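Local coordinates for quinoline 2-oxidoreductase large subunit (Pseudomonas putida, PDB 1T3Q), which forms the molybdenum-bearing large subunit of quinoline 2-oxidoreductase, a molybdenum hydroxylase of the xanthine dehydrogenase family that uses a molybdopterin cytosine dinucleotide cofactor, at residues B[501-506]-B[512-517]; B[658-663]-B[751-756]; B[676-681]-B[739-744]. One frame throughout, in Å; residues are numbered along the deposited sequence.

Contact 1: residues B[501-506]-B[512-517]; sequences TSLASS and TTLAQI. With MCN (pterin cytosine dinucleotide), chain N.
Leu514 of helix 510-522 offers one methyl, CD1, to two side chains of the 501-506 segment. Thr501 CG2 lies 4.0 Å from Leu514 CD1, the two side chains crossing at about a right angle; Leu503 CD2 is 4.1 Å from the same CD1, and Leu503 runs obliquely to Leu514. These are methyl-to-methyl van der Waals contacts in a buried setting: the forked end of leucine can present a methyl to two neighbours, and threonine adds a methyl beside its hydroxyl. Ile531 and Ile557 lie against Leu514 from strand 529-532 and helix 549-576, and extend the apolar cluster.

Between the two segments the contact is purely apolar; hydrogen bonds run within segment 501-506 and to the cofactor, and several side chains bond outward. Thr501 uses both branches: OG1 stands trans to the backbone N (chi1 -176°), which turns CG2 toward Leu514 while OG1 accepts from Leu503 N at 3.0 Å, nearly straight at 165°. This ST turn lies where the chain goes over from strand to loop, and is consistent with holding Leu503 on the same side as Thr501 CG2.

Ser506, ending its segment, places OG 2.6 Å from MCN O4', the carbonyl position of the pterin, and either atom could be the donor. Thr513, directly before Leu514, brings OG1 to 2.7 Å from the ribose oxygen O2' of MCN, although Gly509 O competes for its proton. Small hydroxyl residues can approach the cofactor closely. The arrangement belongs to the loop between strand 497-501 and helix 510-522, which lines the molybdopterin cytosine dinucleotide pocket.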
loop_
_atom_site.group_PDB
_atom_site.type_symbol
_atom_site.label_atom_id
_atom_site.label_comp_id
_atom_site.label_asym_id
_atom_site.label_seq_id
_atom_site.Cartn_x
_atom_site.Cartn_y
_atom_site.Cartn_z
ATOM N N THR B 501 2.317 -16.847 -6.009
ATOM C CA THR B 501 1.749 -18.010 -5.354
ATOM C C THR B 501 0.610 -17.653 -4.407
ATOM O O THR B 501 0.493 -16.523 -3.930
ATOM C CB THR B 501 2.832 -18.782 -4.575
ATOM O OG1 THR B 501 2.264 -19.974 -4.024
ATOM C CG2 THR B 501 3.405 -17.927 -3.451
ATOM N N SER B 502 -0.232 -18.646 -4.159
ATOM C CA SER B 502 -1.377 -18.530 -3.280
ATOM C C SER B 502 -0.961 -19.026 -1.894
ATOM O O SER B 502 -1.709 -18.917 -0.921
ATOM C CB SER B 502 -2.509 -19.386 -3.842
ATOM O OG SER B 502 -1.982 -20.593 -4.388
ATOM N N LEU B 503 0.244 -19.582 -1.824
ATOM C CA LEU B 503 0.801 -20.079 -0.569
ATOM C C LEU B 503 1.159 -18.878 0.311
ATOM O O LEU B 503 1.713 -17.892 -0.175
ATOM C CB LEU B 503 2.066 -20.899 -0.854
ATOM C CG LEU B 503 2.024 -22.433 -0.919
ATOM C CD1 LEU B 503 0.646 -22.935 -1.266
ATOM C CD2 LEU B 503 3.055 -22.914 -1.932
ATOM N N ALA B 504 0.837 -18.959 1.596
ATOM C CA ALA B 504 1.149 -17.880 2.526
ATOM C C ALA B 504 2.156 -18.416 3.534
ATOM O O ALA B 504 1.989 -19.506 4.073
ATOM C CB ALA B 504 -0.114 -17.410 3.233
ATOM N N SER B 505 3.206 -17.645 3.784
ATOM C CA SER B 505 4.257 -18.063 4.708
ATOM C C SER B 505 4.091 -17.512 6.119
ATOM O O SER B 505 3.601 -16.403 6.308
ATOM C CB SER B 505 5.624 -17.625 4.160
ATOM O OG SER B 505 6.678 -18.013 5.024
ATOM N N SER B 506 4.490 -18.306 7.106
ATOM C CA SER B 506 4.447 -17.883 8.498
ATOM C C SER B 506 5.785 -18.260 9.132
ATOM O O SER B 506 5.861 -18.603 10.313
ATOM C CB SER B 506 3.269 -18.530 9.252
ATOM O OG SER B 506 3.228 -19.935 9.094
ATOM N N THR B 512 12.111 -18.224 -0.116
ATOM C CA THR B 512 13.403 -18.702 -0.585
ATOM C C THR B 512 13.281 -20.034 -1.329
ATOM O O THR B 512 13.728 -20.157 -2.467
ATOM C CB THR B 512 14.390 -18.861 0.602
ATOM O OG1 THR B 512 14.648 -17.573 1.180
ATOM C CG2 THR B 512 15.702 -19.477 0.140
ATOM N N THR B 513 12.653 -21.021 -0.701
ATOM C CA THR B 513 12.531 -22.333 -1.324
ATOM C C THR B 513 11.709 -22.388 -2.610
ATOM O O THR B 513 12.032 -23.156 -3.515
ATOM C CB THR B 513 11.990 -23.375 -0.324
ATOM O OG1 THR B 513 10.774 -22.904 0.269
ATOM C CG2 THR B 513 13.020 -23.632 0.767
ATOM N N LEU B 514 10.651 -21.589 -2.708
ATOM C CA LEU B 514 9.858 -21.610 -3.930
ATOM C C LEU B 514 10.678 -21.020 -5.078
ATOM O O LEU B 514 10.505 -21.401 -6.234
ATOM C CB LEU B 514 8.544 -20.829 -3.747
ATOM C CG LEU B 514 7.564 -21.416 -2.719
ATOM C CD1 LEU B 514 6.291 -20.566 -2.679
ATOM C CD2 LEU B 514 7.229 -22.866 -3.080
ATOM N N ALA B 515 11.580 -20.094 -4.758
ATOM C CA ALA B 515 12.419 -19.484 -5.780
ATOM C C ALA B 515 13.393 -20.534 -6.302
ATOM O O ALA B 515 13.701 -20.564 -7.492
ATOM C CB ALA B 515 13.194 -18.293 -5.201
ATOM N N GLN B 516 13.885 -21.376 -5.395
ATOM C CA GLN B 516 14.817 -22.441 -5.751
ATOM C C GLN B 516 14.157 -23.401 -6.736
ATOM O O GLN B 516 14.791 -23.874 -7.680
ATOM C CB GLN B 516 15.256 -23.202 -4.495
ATOM C CG GLN B 516 16.179 -22.401 -3.582
ATOM C CD GLN B 516 16.599 -23.182 -2.352
ATOM O OE1 GLN B 516 16.042 -23.006 -1.272
ATOM N NE2 GLN B 516 17.582 -24.066 -2.516
ATOM N N ILE B 517 12.878 -23.681 -6.515
ATOM C CA ILE B 517 12.127 -24.575 -7.391
ATOM C C ILE B 517 11.948 -23.951 -8.773
ATOM O O ILE B 517 12.217 -24.589 -9.791
ATOM C CB ILE B 517 10.719 -24.886 -6.809
ATOM C CG1 ILE B 517 10.853 -25.700 -5.519
ATOM C CG2 ILE B 517 9.881 -25.643 -7.844
ATOM C CD1 ILE B 517 9.543 -25.897 -4.775
HETATM N N1 MCN N . 11.003 -28.013 2.700
HETATM C C2 MCN N . 12.145 -28.262 1.870
HETATM N N3 MCN N . 12.112 -29.504 1.256
HETATM C C4 MCN N . 11.119 -30.470 1.384
HETATM C C5 MCN N . 9.980 -30.164 2.257
HETATM C C6 MCN N . 9.923 -28.951 2.901
HETATM O O2 MCN N . 13.035 -27.448 1.771
HETATM N N4 MCN N . 11.190 -31.618 0.744
HETATM C "C1'" MCN N . 10.981 -26.595 3.384
HETATM C C2D MCN N . 10.074 -25.563 2.573
HETATM O "O2'" MCN N . 10.643 -24.209 2.672
HETATM C "C3'" MCN N . 8.710 -25.726 3.210
HETATM C C4D MCN N . 8.995 -25.953 4.676
HETATM O O4D MCN N . 10.371 -26.585 4.707
HETATM O "O3'" MCN N . 7.911 -24.511 2.994
HETATM C "C5'" MCN N . 7.893 -26.712 5.468
HETATM O "O5'" MCN N . 7.631 -27.877 4.725
HETATM P PA MCN N . 6.209 -28.309 4.194
HETATM O O1A MCN N . 6.254 -28.146 2.706
HETATM O O2A MCN N . 5.967 -29.664 4.839
HETATM O O3A MCN N . 4.972 -27.453 4.816
HETATM P PB MCN N . 4.454 -25.971 4.502
HETATM O O1B MCN N . 3.063 -26.100 3.974
HETATM O O2B MCN N . 5.445 -25.211 3.669
HETATM O O3B MCN N . 4.442 -25.271 5.946
HETATM C C10 MCN N . 3.368 -25.465 6.832
HETATM C "C9'" MCN N . 3.876 -26.390 7.889
HETATM C "C8'" MCN N . 2.706 -26.519 8.893
HETATM S "S8'" MCN N . 1.214 -27.249 8.235
HETATM C "C7'" MCN N . 2.731 -26.166 10.180
HETATM S "S7'" MCN N . 1.362 -26.306 11.319
HETATM C "C6'" MCN N . 4.039 -25.503 10.730
HETATM C C7 MCN N . 5.239 -25.949 9.938
HETATM O "O9'" MCN N . 5.051 -25.724 8.550
HETATM N "N5'" MCN N . 3.738 -24.013 10.797
HETATM C C4A MCN N . 5.002 -23.310 10.917
HETATM N "N8'" MCN N . 6.462 -25.191 10.368
HETATM C C4B MCN N . 6.300 -23.834 10.773
HETATM N "N1'" MCN N . 7.511 -23.107 10.896
HETATM C "C2'" MCN N . 7.359 -21.793 11.182
HETATM N "N2'" MCN N . 8.484 -21.059 11.324
HETATM N "N3'" MCN N . 6.127 -21.183 11.312
HETATM C "C4'" MCN N . 4.853 -21.853 11.185
HETATM O "O4'" MCN N . 3.817 -21.247 11.312
#

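Contact 2: residues B[658-663]-B[751-756]; sequences TDFFAV and AAVVAA
The rim of the Phe660 ring meets Val753, whose methyl CG2 sits at the ring edge, near the ring plane. Val753 CG2 is 3.7 Å from Phe660 CE2 and 3.9 Å from Phe660 CZ, and the two side chains cross at about a right angle. Ala752 CB, pointing at the strand, approaches the ring obliquely, 4.3 Å from Phe660 CZ. Alanine's small side chain leaves room for the ring, and the long phenylalanine spans from strand to helix.

Torsions bring the groups together. Phe660 has an unusual chi1 of -131°, away from the staggered positions, and this swings the ring toward the helix although the side chain does not start out in that direction. In Val753, CG1 is trans to the backbone N (chi1 -179°), which leaves CG2 to face the ring.

Further out, Ile683 and Ile687 of helix 672-692 and Ala644 also pack on Phe660, while Thr690 touches Val753. Backbone bonds of Phe660 and Ala662 to Arg723 and of Phe661 to Ala643 tie the strand to its neighbours; near its start, Thr658 and Asp659 both face Ile645 in a classic beta bulge. There Thr658 OG1 donates to Asp659 OD2 at 2.7 Å, on the anti side and 35° out of the carboxylate plane, and Arg445 forms a salt bridge with that OD2.

Helix 744-761 thus packs against the mixed sheet of strands 454-467, 636-649, 655-665 and 722-726. Every touching atom here is carbon, so this small contact probably contributes through burial of apolar surface, with polar bonding left to the strand's neighbours and bulge.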
loop_
_atom_site.group_PDB
_atom_site.type_symbol
_atom_site.label_atom_id
_atom_site.label_comp_id
_atom_site.label_asym_id
_atom_site.label_seq_id
_atom_site.Cartn_x
_atom_site.Cartn_y
_atom_site.Cartn_z
ATOM N N THR B 658 17.660 -34.957 27.613
ATOM C CA THR B 658 19.089 -34.787 27.411
ATOM C C THR B 658 19.579 -35.008 25.991
ATOM O O THR B 658 20.599 -34.448 25.598
ATOM C CB THR B 658 19.886 -35.726 28.330
ATOM O OG1 THR B 658 19.597 -37.087 27.988
ATOM C CG2 THR B 658 19.514 -35.483 29.780
ATOM N N ASP B 659 18.863 -35.830 25.228
ATOM C CA ASP B 659 19.257 -36.127 23.860
ATOM C C ASP B 659 18.049 -36.282 22.946
ATOM O O ASP B 659 16.972 -36.677 23.382
ATOM C CB ASP B 659 20.050 -37.437 23.808
ATOM C CG ASP B 659 21.281 -37.414 24.686
ATOM O OD1 ASP B 659 22.360 -37.030 24.191
ATOM O OD2 ASP B 659 21.166 -37.781 25.871
ATOM N N PHE B 660 18.245 -35.969 21.675
ATOM C CA PHE B 660 17.188 -36.123 20.691
ATOM C C PHE B 660 17.833 -36.471 19.363
ATOM O O PHE B 660 18.778 -35.812 18.915
ATOM C CB PHE B 660 16.346 -34.851 20.576
ATOM C CG PHE B 660 14.866 -35.112 20.638
ATOM C CD1 PHE B 660 14.219 -35.780 19.603
ATOM C CD2 PHE B 660 14.129 -34.736 21.756
ATOM C CE1 PHE B 660 12.858 -36.079 19.685
ATOM C CE2 PHE B 660 12.767 -35.029 21.847
ATOM C CZ PHE B 660 12.132 -35.702 20.810
ATOM N N PHE B 661 17.330 -37.538 18.759
ATOM C CA PHE B 661 17.835 -38.028 17.489
ATOM C C PHE B 661 16.682 -38.036 16.498
ATOM O O PHE B 661 15.571 -38.441 16.839
ATOM C CB PHE B 661 18.368 -39.446 17.666
ATOM C CG PHE B 661 19.366 -39.586 18.787
ATOM C CD1 PHE B 661 20.714 -39.306 18.581
ATOM C CD2 PHE B 661 18.956 -40.002 20.048
ATOM C CE1 PHE B 661 21.637 -39.441 19.621
ATOM C CE2 PHE B 661 19.872 -40.137 21.092
ATOM C CZ PHE B 661 21.212 -39.857 20.876
ATOM N N ALA B 662 16.944 -37.586 15.276
ATOM C CA ALA B 662 15.909 -37.551 14.255
ATOM C C ALA B 662 16.390 -38.083 12.913
ATOM O O ALA B 662 17.501 -37.784 12.474
ATOM C CB ALA B 662 15.392 -36.121 14.081
ATOM N N VAL B 663 15.544 -38.882 12.275
ATOM C CA VAL B 663 15.827 -39.414 10.949
ATOM C C VAL B 663 14.637 -38.965 10.110
ATOM O O VAL B 663 13.493 -39.299 10.421
ATOM C CB VAL B 663 15.898 -40.951 10.934
ATOM C CG1 VAL B 663 15.975 -41.443 9.494
ATOM C CG2 VAL B 663 17.107 -41.426 11.720
ATOM N N ALA B 751 5.755 -38.627 20.728
ATOM C CA ALA B 751 5.699 -40.042 21.056
ATOM C C ALA B 751 7.036 -40.504 21.627
ATOM O O ALA B 751 7.077 -41.283 22.572
ATOM C CB ALA B 751 5.338 -40.855 19.810
ATOM N N ALA B 752 8.128 -40.009 21.053
ATOM C CA ALA B 752 9.463 -40.372 21.522
ATOM C C ALA B 752 9.673 -39.972 22.980
ATOM O O ALA B 752 10.255 -40.732 23.756
ATOM C CB ALA B 752 10.529 -39.714 20.637
ATOM N N VAL B 753 9.202 -38.783 23.355
ATOM C CA VAL B 753 9.357 -38.315 24.729
ATOM C C VAL B 753 8.499 -39.119 25.705
ATOM O O VAL B 753 8.977 -39.536 26.764
ATOM C CB VAL B 753 8.998 -36.816 24.875
ATOM C CG1 VAL B 753 9.193 -36.378 26.328
ATOM C CG2 VAL B 753 9.870 -35.971 23.952
ATOM N N VAL B 754 7.232 -39.332 25.360
ATOM C CA VAL B 754 6.357 -40.106 26.232
ATOM C C VAL B 754 6.932 -41.513 26.383
ATOM O O VAL B 754 6.975 -42.064 27.490
ATOM C CB VAL B 754 4.923 -40.203 25.659
ATOM C CG1 VAL B 754 4.087 -41.155 26.509
ATOM C CG2 VAL B 754 4.280 -38.822 25.654
ATOM N N ALA B 755 7.380 -42.094 25.271
ATOM C CA ALA B 755 7.966 -43.430 25.318
ATOM C C ALA B 755 9.205 -43.412 26.213
ATOM O O ALA B 755 9.448 -44.352 26.959
ATOM C CB ALA B 755 8.343 -43.904 23.909
ATOM N N ALA B 756 9.975 -42.330 26.146
ATOM C CA ALA B 756 11.187 -42.211 26.958
ATOM C C ALA B 756 10.877 -42.194 28.451
ATOM O O ALA B 756 11.528 -42.879 29.235
ATOM C CB ALA B 756 11.960 -40.954 26.565
#

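Contact 3: residues B[676-681]-B[739-744]; sequences EGQIRG and KGMGES. With MCN (pterin cytosine dinucleotide), chain N; SMO (dioxosulfidomolybdenum(VI) ion), chain O.
Met741 CE wedges against helix 672-692, 3.6 Å from both Gln678 CB and Ile679 CG1, while Met741 SD lies 3.7 Å from Gln678 CB. Met741 CG sits between the backbone N and the carbonyl carbon (chi1 58°), and the chain then bends at chi2 and chi3, which folds its flexible end back onto the helix; CG meanwhile rests by the cytosine ring. Gln678, bent at chi2, turns its amide to the pterin: NE2 donates to MCN N1' at 3.2 Å, and OE1 lies close to MCN N8'.

A type I beta turn from Met741 to Ser744 leads into helix 744-761, and Met741 O accepts from both Ser744 N and Ser744 OG. At its start, Met741 N and Gly742 N both grip the phosphate oxygen O2A of MCN, at 2.7 and 2.6 Å, an arrangement that glycine at 742 suits because MCN C9' takes the space a side chain would need. Glu743 turns away from helix 672-692, its OE2 3.1 Å from the oxo ligand OM2 on molybdenum.

The looser side is water-mediated: one water bridges Gln678 O and Gly742 O, 2.9 Å from the latter, with a weak further link to Ser744 OG. At the partly exposed helix flank, Arg680 NH2 pairs with Glu676 OE1, and Arg680 NE forms a salt bridge with Glu148 of the small subunit.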
loop_
_atom_site.group_PDB
_atom_site.type_symbol
_atom_site.label_atom_id
_atom_site.label_comp_id
_atom_site.label_asym_id
_atom_site.label_seq_id
_atom_site.Cartn_x
_atom_site.Cartn_y
_atom_site.Cartn_z
ATOM N N GLU B 676 16.037 -28.751 8.366
ATOM C CA GLU B 676 16.489 -29.056 9.714
ATOM C C GLU B 676 15.917 -28.053 10.701
ATOM O O GLU B 676 15.648 -28.399 11.845
ATOM C CB GLU B 676 18.021 -29.099 9.797
ATOM C CG GLU B 676 18.613 -30.311 9.070
ATOM C CD GLU B 676 20.011 -30.675 9.542
ATOM O OE1 GLU B 676 20.573 -29.949 10.391
ATOM O OE2 GLU B 676 20.547 -31.698 9.063
ATOM N N GLY B 677 15.719 -26.819 10.251
ATOM C CA GLY B 677 15.136 -25.816 11.124
ATOM C C GLY B 677 13.720 -26.251 11.486
ATOM O O GLY B 677 13.289 -26.114 12.627
ATOM N N GLN B 678 13.005 -26.796 10.504
ATOM C CA GLN B 678 11.634 -27.272 10.709
ATOM C C GLN B 678 11.605 -28.443 11.683
ATOM O O GLN B 678 10.693 -28.563 12.504
ATOM C CB GLN B 678 11.025 -27.697 9.372
ATOM C CG GLN B 678 10.745 -26.540 8.429
ATOM C CD GLN B 678 9.637 -25.646 8.947
ATOM O OE1 GLN B 678 8.487 -26.068 9.053
ATOM N NE2 GLN B 678 9.981 -24.406 9.283
ATOM N N ILE B 679 12.604 -29.316 11.577
ATOM C CA ILE B 679 12.695 -30.472 12.457
ATOM C C ILE B 679 12.974 -30.044 13.899
ATOM O O ILE B 679 12.332 -30.527 14.833
ATOM C CB ILE B 679 13.811 -31.445 11.991
ATOM C CG1 ILE B 679 13.390 -32.144 10.696
ATOM C CG2 ILE B 679 14.095 -32.469 13.076
ATOM C CD1 ILE B 679 14.512 -32.938 10.036
ATOM N N ARG B 680 13.938 -29.145 14.089
ATOM C CA ARG B 680 14.259 -28.692 15.439
ATOM C C ARG B 680 13.098 -27.915 16.052
ATOM O O ARG B 680 12.791 -28.077 17.231
ATOM C CB ARG B 680 15.540 -27.840 15.432
ATOM C CG ARG B 680 16.779 -28.649 15.054
ATOM C CD ARG B 680 18.077 -27.945 15.453
ATOM N NE ARG B 680 19.224 -28.847 15.322
ATOM C CZ ARG B 680 19.850 -29.111 14.179
ATOM N NH1 ARG B 680 20.876 -29.953 14.174
ATOM N NH2 ARG B 680 19.471 -28.523 13.048
ATOM N N GLY B 681 12.442 -27.086 15.250
ATOM C CA GLY B 681 11.313 -26.321 15.760
ATOM C C GLY B 681 10.189 -27.238 16.208
ATOM O O GLY B 681 9.585 -27.028 17.265
ATOM N N LYS B 739 8.801 -34.053 -1.185
ATOM C CA LYS B 739 7.733 -34.478 -0.278
ATOM C C LYS B 739 7.698 -33.452 0.864
ATOM O O LYS B 739 8.661 -32.705 1.051
ATOM C CB LYS B 739 8.007 -35.861 0.304
ATOM C CG LYS B 739 7.953 -36.995 -0.703
ATOM C CD LYS B 739 8.056 -38.332 0.005
ATOM C CE LYS B 739 7.986 -39.492 -0.983
ATOM N NZ LYS B 739 8.054 -40.794 -0.279
ATOM N N GLY B 740 6.608 -33.419 1.629
ATOM C CA GLY B 740 6.512 -32.466 2.728
ATOM C C GLY B 740 7.080 -32.987 4.041
ATOM O O GLY B 740 7.458 -34.153 4.134
ATOM N N MET B 741 7.148 -32.130 5.062
ATOM C CA MET B 741 7.672 -32.545 6.368
ATOM C C MET B 741 7.429 -31.540 7.495
ATOM O O MET B 741 7.760 -31.803 8.648
ATOM C CB MET B 741 9.180 -32.861 6.271
ATOM C CG MET B 741 10.079 -31.726 5.763
ATOM S SD MET B 741 10.277 -30.321 6.894
ATOM C CE MET B 741 10.890 -31.129 8.350
ATOM N N GLY B 742 6.835 -30.402 7.165
ATOM C CA GLY B 742 6.576 -29.381 8.172
ATOM C C GLY B 742 6.064 -29.868 9.519
ATOM O O GLY B 742 6.530 -29.418 10.565
ATOM N N GLU B 743 5.113 -30.794 9.508
ATOM C CA GLU B 743 4.536 -31.308 10.745
ATOM C C GLU B 743 5.213 -32.530 11.336
ATOM O O GLU B 743 4.924 -32.899 12.473
ATOM C CB GLU B 743 3.070 -31.670 10.521
ATOM C CG GLU B 743 2.181 -30.523 10.115
ATOM C CD GLU B 743 0.835 -31.023 9.646
ATOM O OE1 GLU B 743 0.755 -31.500 8.494
ATOM O OE2 GLU B 743 -0.132 -30.968 10.435
ATOM N N SER B 744 6.105 -33.154 10.570
ATOM C CA SER B 744 6.772 -34.386 10.992
ATOM C C SER B 744 7.158 -34.532 12.461
ATOM O O SER B 744 6.756 -35.497 13.111
ATOM C CB SER B 744 8.006 -34.649 10.115
ATOM O OG SER B 744 9.003 -33.656 10.300
HETATM N N1 MCN N . 11.003 -28.013 2.700
HETATM C C2 MCN N . 12.145 -28.262 1.870
HETATM N N3 MCN N . 12.112 -29.504 1.256
HETATM C C4 MCN N . 11.119 -30.470 1.384
HETATM C C5 MCN N . 9.980 -30.164 2.257
HETATM C C6 MCN N . 9.923 -28.951 2.901
HETATM O O2 MCN N . 13.035 -27.448 1.771
HETATM N N4 MCN N . 11.190 -31.618 0.744
HETATM C "C1'" MCN N . 10.981 -26.595 3.384
HETATM C C2D MCN N . 10.074 -25.563 2.573
HETATM O "O2'" MCN N . 10.643 -24.209 2.672
HETATM C "C3'" MCN N . 8.710 -25.726 3.210
HETATM C C4D MCN N . 8.995 -25.953 4.676
HETATM O O4D MCN N . 10.371 -26.585 4.707
HETATM O "O3'" MCN N . 7.911 -24.511 2.994
HETATM C "C5'" MCN N . 7.893 -26.712 5.468
HETATM O "O5'" MCN N . 7.631 -27.877 4.725
HETATM P PA MCN N . 6.209 -28.309 4.194
HETATM O O1A MCN N . 6.254 -28.146 2.706
HETATM O O2A MCN N . 5.967 -29.664 4.839
HETATM O O3A MCN N . 4.972 -27.453 4.816
HETATM P PB MCN N . 4.454 -25.971 4.502
HETATM O O1B MCN N . 3.063 -26.100 3.974
HETATM O O2B MCN N . 5.445 -25.211 3.669
HETATM O O3B MCN N . 4.442 -25.271 5.946
HETATM C C10 MCN N . 3.368 -25.465 6.832
HETATM C "C9'" MCN N . 3.876 -26.390 7.889
HETATM C "C8'" MCN N . 2.706 -26.519 8.893
HETATM S "S8'" MCN N . 1.214 -27.249 8.235
HETATM C "C7'" MCN N . 2.731 -26.166 10.180
HETATM S "S7'" MCN N . 1.362 -26.306 11.319
HETATM C "C6'" MCN N . 4.039 -25.503 10.730
HETATM C C7 MCN N . 5.239 -25.949 9.938
HETATM O "O9'" MCN N . 5.051 -25.724 8.550
HETATM N "N5'" MCN N . 3.738 -24.013 10.797
HETATM C C4A MCN N . 5.002 -23.310 10.917
HETATM N "N8'" MCN N . 6.462 -25.191 10.368
HETATM C C4B MCN N . 6.300 -23.834 10.773
HETATM N "N1'" MCN N . 7.511 -23.107 10.896
HETATM C "C2'" MCN N . 7.359 -21.793 11.182
HETATM N "N2'" MCN N . 8.484 -21.059 11.324
HETATM N "N3'" MCN N . 6.127 -21.183 11.312
HETATM C "C4'" MCN N . 4.853 -21.853 11.185
HETATM O "O4'" MCN N . 3.817 -21.247 11.312
HETATM S S SMO O . -1.585 -27.564 11.694
HETATM MO MO SMO O . -0.511 -27.036 9.926
HETATM O OM2 SMO O . -1.485 -28.362 9.361
HETATM O OM1 SMO O . -1.254 -25.570 9.521
HETATM O O HOH W 1 8.655 -30.816 11.957
#

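Overall arrangement
All three contacts are buried, but they differ in chemistry. Contacts 1 and 3 share the pterin cytosine dinucleotide: in contact 1 Ser506 meets the pterin and Thr513 the ribose, while contact 3 reaches pterin, phosphate, cytosine and the surroundings of molybdenum. Their centres are 15 Å apart and they do not touch; the cofactor is what they share. Contact 2 lies further from the middle of the chain, touches no cofactor and is apolar throughout its interface. Contacts 2 and 3 touch through Ala662 CB and Ile679 CG2, 4.0 Å apart, where helix 672-692 packs on the strand that precedes it; helix 744-761 also leaves the turn of contact 3 to supply the helix of contact 2.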